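Local coordinates for protein peptidyl-tRNA hydrolase (PDB 1XTY) that hydrolyses peptidyl-tRNAs, perhaps those that drop off the ribosome during protein synthesis, releasing the N-acyl amino acid and the tRNA, at residues 32-37 and 44-49; 59-62 and 66-69. All blocks are in the same frame, centred on the assembly; numbering follows the deposited sequence.

Contact 1: residues 32-37 and 44-49; sequences VSIINS and EWLNEW
One methyl group of L46 does most of the work here: its CD2 reaches across to I34 and I35, the last two residues of helix 16-35, and the contact is apolar throughout. With CG anti to the backbone N (chi1 179°), the leucine extends towards the other helix and sets its CD2 3.6 Å from I34 CG2 and 3.7 Å from I35 CG1. The two isoleucines meet this methyl from directions roughly at right angles to each other. I34 brings its CG2 branch, and that methyl also lies 4.0 Å from L46 CB, so it runs along the leucine rather than touching only its end. I35 presents a methylene, CG1, and its chain crosses that of L46 at about a right angle. The other methyl of L46, CD1, approaches the indole of W49 in its own helix, 3.8 Å from W49 CE3.

The polar interactions stay local and finish helix 16-35. I34 O accepts two bonds from S37, from the backbone N at 3.0 Å and from OG at 2.7 Å, the hydroxyl tilted 17° from the carbonyl plane. S37 OG also accepts a hydrogen bond from N39 N, closing an ST turn, and S37 O accepts from K43 NZ, which ties the turn to helix 40-51.

Beyond the two segments, I34 packs on P80 and P104 and L46 on V31, while I35 meets I35 of the second subunit, so the contact runs into the dimer interface. The case illustrates a division of labour: a few branched aliphatic groups bring the consecutive helices together without directional bonds, while the hydrogen bonds described lie in the turn between them.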
loop_
_atom_site.group_PDB
_atom_site.type_symbol
_atom_site.label_atom_id
_atom_site.label_comp_id
_atom_site.label_asym_id
_atom_site.label_seq_id
_atom_site.Cartn_x
_atom_site.Cartn_y
_atom_site.Cartn_z
ATOM N N VAL A 32 8.425 -5.208 -4.154
ATOM C CA VAL A 32 8.683 -6.404 -4.947
ATOM C C VAL A 32 9.807 -6.192 -5.970
ATOM O O VAL A 32 10.625 -7.090 -6.198
ATOM C CB VAL A 32 7.395 -6.882 -5.657
ATOM C CG1 VAL A 32 7.707 -8.036 -6.608
ATOM C CG2 VAL A 32 6.381 -7.336 -4.607
ATOM N N SER A 33 9.866 -5.007 -6.569
ATOM C CA SER A 33 10.911 -4.722 -7.554
ATOM C C SER A 33 12.296 -4.724 -6.892
ATOM O O SER A 33 13.289 -5.132 -7.499
ATOM C CB SER A 33 10.664 -3.369 -8.226
ATOM O OG SER A 33 10.888 -2.300 -7.323
ATOM N N ILE A 34 12.355 -4.269 -5.645
ATOM C CA ILE A 34 13.614 -4.227 -4.908
ATOM C C ILE A 34 14.054 -5.637 -4.518
ATOM O O ILE A 34 15.218 -6.009 -4.685
ATOM C CB ILE A 34 13.469 -3.357 -3.646
ATOM C CG1 ILE A 34 13.273 -1.896 -4.059
ATOM C CG2 ILE A 34 14.681 -3.530 -2.733
ATOM C CD1 ILE A 34 12.891 -0.983 -2.914
ATOM N N ILE A 35 13.117 -6.422 -3.999
ATOM C CA ILE A 35 13.407 -7.790 -3.597
ATOM C C ILE A 35 13.879 -8.627 -4.786
ATOM O O ILE A 35 14.770 -9.471 -4.647
ATOM C CB ILE A 35 12.159 -8.448 -2.966
ATOM C CG1 ILE A 35 11.855 -7.781 -1.625
ATOM C CG2 ILE A 35 12.384 -9.945 -2.774
ATOM C CD1 ILE A 35 10.540 -8.219 -1.002
ATOM N N ASN A 36 13.285 -8.388 -5.950
ATOM C CA ASN A 36 13.643 -9.117 -7.162
ATOM C C ASN A 36 14.882 -8.556 -7.861
ATOM O O ASN A 36 15.337 -9.113 -8.859
ATOM C CB ASN A 36 12.477 -9.121 -8.153
ATOM C CG ASN A 36 11.319 -9.984 -7.690
ATOM O OD1 ASN A 36 11.489 -10.875 -6.860
ATOM N ND2 ASN A 36 10.137 -9.734 -8.240
ATOM N N SER A 37 15.423 -7.457 -7.349
ATOM C CA SER A 37 16.611 -6.859 -7.955
ATOM C C SER A 37 17.878 -7.478 -7.374
ATOM O O SER A 37 17.822 -8.362 -6.518
ATOM C CB SER A 37 16.651 -5.356 -7.690
ATOM O OG SER A 37 17.079 -5.096 -6.361
ATOM N N GLU A 44 19.378 -2.980 1.218
ATOM C CA GLU A 44 19.765 -2.533 2.549
ATOM C C GLU A 44 18.756 -1.491 3.023
ATOM O O GLU A 44 18.281 -1.551 4.159
ATOM C CB GLU A 44 21.173 -1.927 2.523
ATOM C CG GLU A 44 22.255 -2.909 2.100
ATOM C CD GLU A 44 23.631 -2.275 2.015
ATOM O OE1 GLU A 44 23.775 -1.247 1.317
ATOM O OE2 GLU A 44 24.571 -2.808 2.640
ATOM N N TRP A 45 18.421 -0.542 2.152
ATOM C CA TRP A 45 17.451 0.487 2.513
ATOM C C TRP A 45 16.088 -0.133 2.820
ATOM O O TRP A 45 15.394 0.312 3.732
ATOM C CB TRP A 45 17.275 1.511 1.388
ATOM C CG TRP A 45 18.468 2.387 1.137
ATOM C CD1 TRP A 45 19.455 2.717 2.027
ATOM C CD2 TRP A 45 18.767 3.091 -0.072
ATOM N NE1 TRP A 45 20.349 3.585 1.441
ATOM C CE2 TRP A 45 19.950 3.831 0.154
ATOM C CE3 TRP A 45 18.146 3.171 -1.326
ATOM C CZ2 TRP A 45 20.527 4.641 -0.830
ATOM C CZ3 TRP A 45 18.719 3.977 -2.307
ATOM C CH2 TRP A 45 19.902 4.701 -2.049
ATOM N N LEU A 46 15.701 -1.148 2.049
ATOM C CA LEU A 46 14.409 -1.800 2.269
ATOM C C LEU A 46 14.361 -2.467 3.645
ATOM O O LEU A 46 13.390 -2.313 4.388
ATOM C CB LEU A 46 14.141 -2.836 1.171
ATOM C CG LEU A 46 12.832 -3.630 1.283
ATOM C CD1 LEU A 46 11.640 -2.687 1.204
ATOM C CD2 LEU A 46 12.772 -4.660 0.154
ATOM N N ASN A 47 15.412 -3.204 3.990
ATOM C CA ASN A 47 15.462 -3.868 5.289
ATOM C C ASN A 47 15.370 -2.878 6.445
ATOM O O ASN A 47 14.650 -3.114 7.417
ATOM C CB ASN A 47 16.746 -4.684 5.424
ATOM C CG ASN A 47 16.747 -5.909 4.541
ATOM O OD1 ASN A 47 15.809 -6.711 4.573
ATOM N ND2 ASN A 47 17.800 -6.068 3.748
ATOM N N GLU A 48 16.103 -1.774 6.343
ATOM C CA GLU A 48 16.089 -0.749 7.382
ATOM C C GLU A 48 14.703 -0.113 7.476
ATOM O O GLU A 48 14.203 0.163 8.566
ATOM C CB GLU A 48 17.120 0.337 7.066
ATOM C CG GLU A 48 18.519 -0.196 6.820
ATOM C CD GLU A 48 19.465 0.871 6.297
ATOM O OE1 GLU A 48 20.322 0.538 5.454
ATOM O OE2 GLU A 48 19.357 2.036 6.732
ATOM N N TRP A 49 14.095 0.130 6.320
ATOM C CA TRP A 49 12.776 0.742 6.262
ATOM C C TRP A 49 11.765 -0.112 7.017
ATOM O O TRP A 49 10.947 0.403 7.776
ATOM C CB TRP A 49 12.352 0.891 4.804
ATOM C CG TRP A 49 11.018 1.527 4.599
ATOM C CD1 TRP A 49 10.651 2.804 4.925
ATOM C CD2 TRP A 49 9.888 0.937 3.949
ATOM N NE1 TRP A 49 9.363 3.046 4.510
ATOM C CE2 TRP A 49 8.871 1.917 3.907
ATOM C CE3 TRP A 49 9.637 -0.327 3.391
ATOM C CZ2 TRP A 49 7.617 1.675 3.329
ATOM C CZ3 TRP A 49 8.392 -0.569 2.814
ATOM C CH2 TRP A 49 7.397 0.431 2.788
#

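Contact 2: residues 59-62 and 66-69; sequences VKVN and EIIS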
loop_
_atom_site.group_PDB
_atom_site.type_symbol
_atom_site.label_atom_id
_atom_site.label_comp_id
_atom_site.label_asym_id
_atom_site.label_seq_id
_atom_site.Cartn_x
_atom_site.Cartn_y
_atom_site.Cartn_z
ATOM N N VAL A 59 2.437 12.668 -0.611
ATOM C CA VAL A 59 2.307 14.038 -1.081
ATOM C C VAL A 59 1.531 14.073 -2.388
ATOM O O VAL A 59 1.202 13.027 -2.951
ATOM C CB VAL A 59 3.694 14.679 -1.268
ATOM C CG1 VAL A 59 4.412 14.743 0.071
ATOM C CG2 VAL A 59 4.518 13.872 -2.264
ATOM N N LYS A 60 1.232 15.275 -2.872
ATOM C CA LYS A 60 0.472 15.409 -4.107
ATOM C C LYS A 60 1.034 16.437 -5.084
ATOM O O LYS A 60 1.836 17.294 -4.712
ATOM C CB LYS A 60 -0.980 15.768 -3.781
ATOM C CG LYS A 60 -1.138 17.052 -2.974
ATOM C CD LYS A 60 -2.604 17.342 -2.661
ATOM C CE LYS A 60 -2.753 18.593 -1.805
ATOM N NZ LYS A 60 -4.181 18.918 -1.506
ATOM N N VAL A 61 0.611 16.316 -6.340
ATOM C CA VAL A 61 0.999 17.220 -7.422
ATOM C C VAL A 61 -0.253 17.370 -8.275
ATOM O O VAL A 61 -1.088 16.471 -8.305
ATOM C CB VAL A 61 2.145 16.640 -8.295
ATOM C CG1 VAL A 61 3.418 16.523 -7.477
ATOM C CG2 VAL A 61 1.743 15.290 -8.857
ATOM N N ASN A 62 -0.396 18.495 -8.967
ATOM C CA ASN A 62 -1.590 18.708 -9.776
ATOM C C ASN A 62 -1.412 18.552 -11.280
ATOM O O ASN A 62 -2.202 19.091 -12.058
ATOM C CB ASN A 62 -2.186 20.086 -9.479
ATOM C CG ASN A 62 -1.133 21.165 -9.414
ATOM O OD1 ASN A 62 -0.267 21.257 -10.286
ATOM N ND2 ASN A 62 -1.201 21.998 -8.377
ATOM N N GLU A 66 4.521 17.028 -13.598
ATOM C CA GLU A 66 5.259 17.116 -12.350
ATOM C C GLU A 66 5.647 15.729 -11.844
ATOM O O GLU A 66 6.631 15.576 -11.121
ATOM C CB GLU A 66 4.432 17.882 -11.320
ATOM C CG GLU A 66 4.126 19.294 -11.804
ATOM C CD GLU A 66 3.335 20.114 -10.816
ATOM O OE1 GLU A 66 2.246 19.662 -10.404
ATOM O OE2 GLU A 66 3.803 21.218 -10.460
ATOM N N ILE A 67 4.886 14.716 -12.237
ATOM C CA ILE A 67 5.205 13.354 -11.833
ATOM C C ILE A 67 6.351 12.834 -12.698
ATOM O O ILE A 67 7.276 12.200 -12.198
ATOM C CB ILE A 67 3.966 12.427 -11.945
ATOM C CG1 ILE A 67 3.143 12.538 -10.652
ATOM C CG2 ILE A 67 4.390 10.983 -12.219
ATOM C CD1 ILE A 67 2.041 11.520 -10.509
ATOM N N ILE A 68 6.299 13.120 -13.996
ATOM C CA ILE A 68 7.347 12.676 -14.911
ATOM C C ILE A 68 8.665 13.339 -14.518
ATOM O O ILE A 68 9.729 12.717 -14.545
ATOM C CB ILE A 68 7.011 13.059 -16.377
ATOM C CG1 ILE A 68 5.681 12.427 -16.794
ATOM C CG2 ILE A 68 8.146 12.624 -17.305
ATOM C CD1 ILE A 68 5.672 10.909 -16.771
ATOM N N SER A 69 8.583 14.612 -14.157
ATOM C CA SER A 69 9.760 15.363 -13.754
ATOM C C SER A 69 10.456 14.688 -12.579
ATOM O O SER A 69 11.675 14.536 -12.570
ATOM C CB SER A 69 9.365 16.788 -13.363
ATOM O OG SER A 69 10.465 17.478 -12.800
HETATM O O HOH W 1 1.703 20.394 -8.016
#
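The carboxylate of E66 and the amide of N62 lie nearly parallel, their planes 17° apart, but the amide sits beyond OE1 and a little to one side of the carboxylate plane; on the other side V61 CB approaches E66 OE1 to 3.7 Å. A water only modestly tilted from that plane, toward the V61 side, donates to E66 OE1 at 2.6 Å. This water accepts from N62 N at 3.0 Å, bridging strand end to helix; the direct bond from N62 N to E66 OE1 is weak, 3.2 Å and bent to 132°. The glutamate chain, extended at CG (chi2 -179°), carries OE1 to this position. With an alanine at E66 the bridging water would probably lose its acceptor and be less firmly placed, leaving the strand end without this polar link to the helix. Deeper in, V61 CG2 meets I67 CG1 at 3.6 Å, the two side chains crossing at about a right angle. The hydrogen bond between E66 N and S63 OG belongs to the first turn of helix 64-76. That helix packs back against the strand that precedes it, with I67 reaching R9 and V61 reaching V7 on strand 2-9, the parallel neighbour of strand 56-61.

In the fold
Contacts 1 and 2 come in series along the chain: helix 40-51, which closes the first, leads through a short loop into strand 56-61, which opens the second. Their centres lie 24 Å apart on opposite sides of the chain's centre, and their nearest atoms are about 13 Å apart. What they share is the mixed sheet. Tryptophans of 44-49 rest near the start of strand 2-9 and the end of strand 97-106, whereas 59-62 pairs with strand 2-9 towards its other end. Contact 1 thus joins two consecutive helices beside the dimer interface, and contact 2 starts the helical crossover from strand 56-61 to strand 81-85, within a single PTH2 fold.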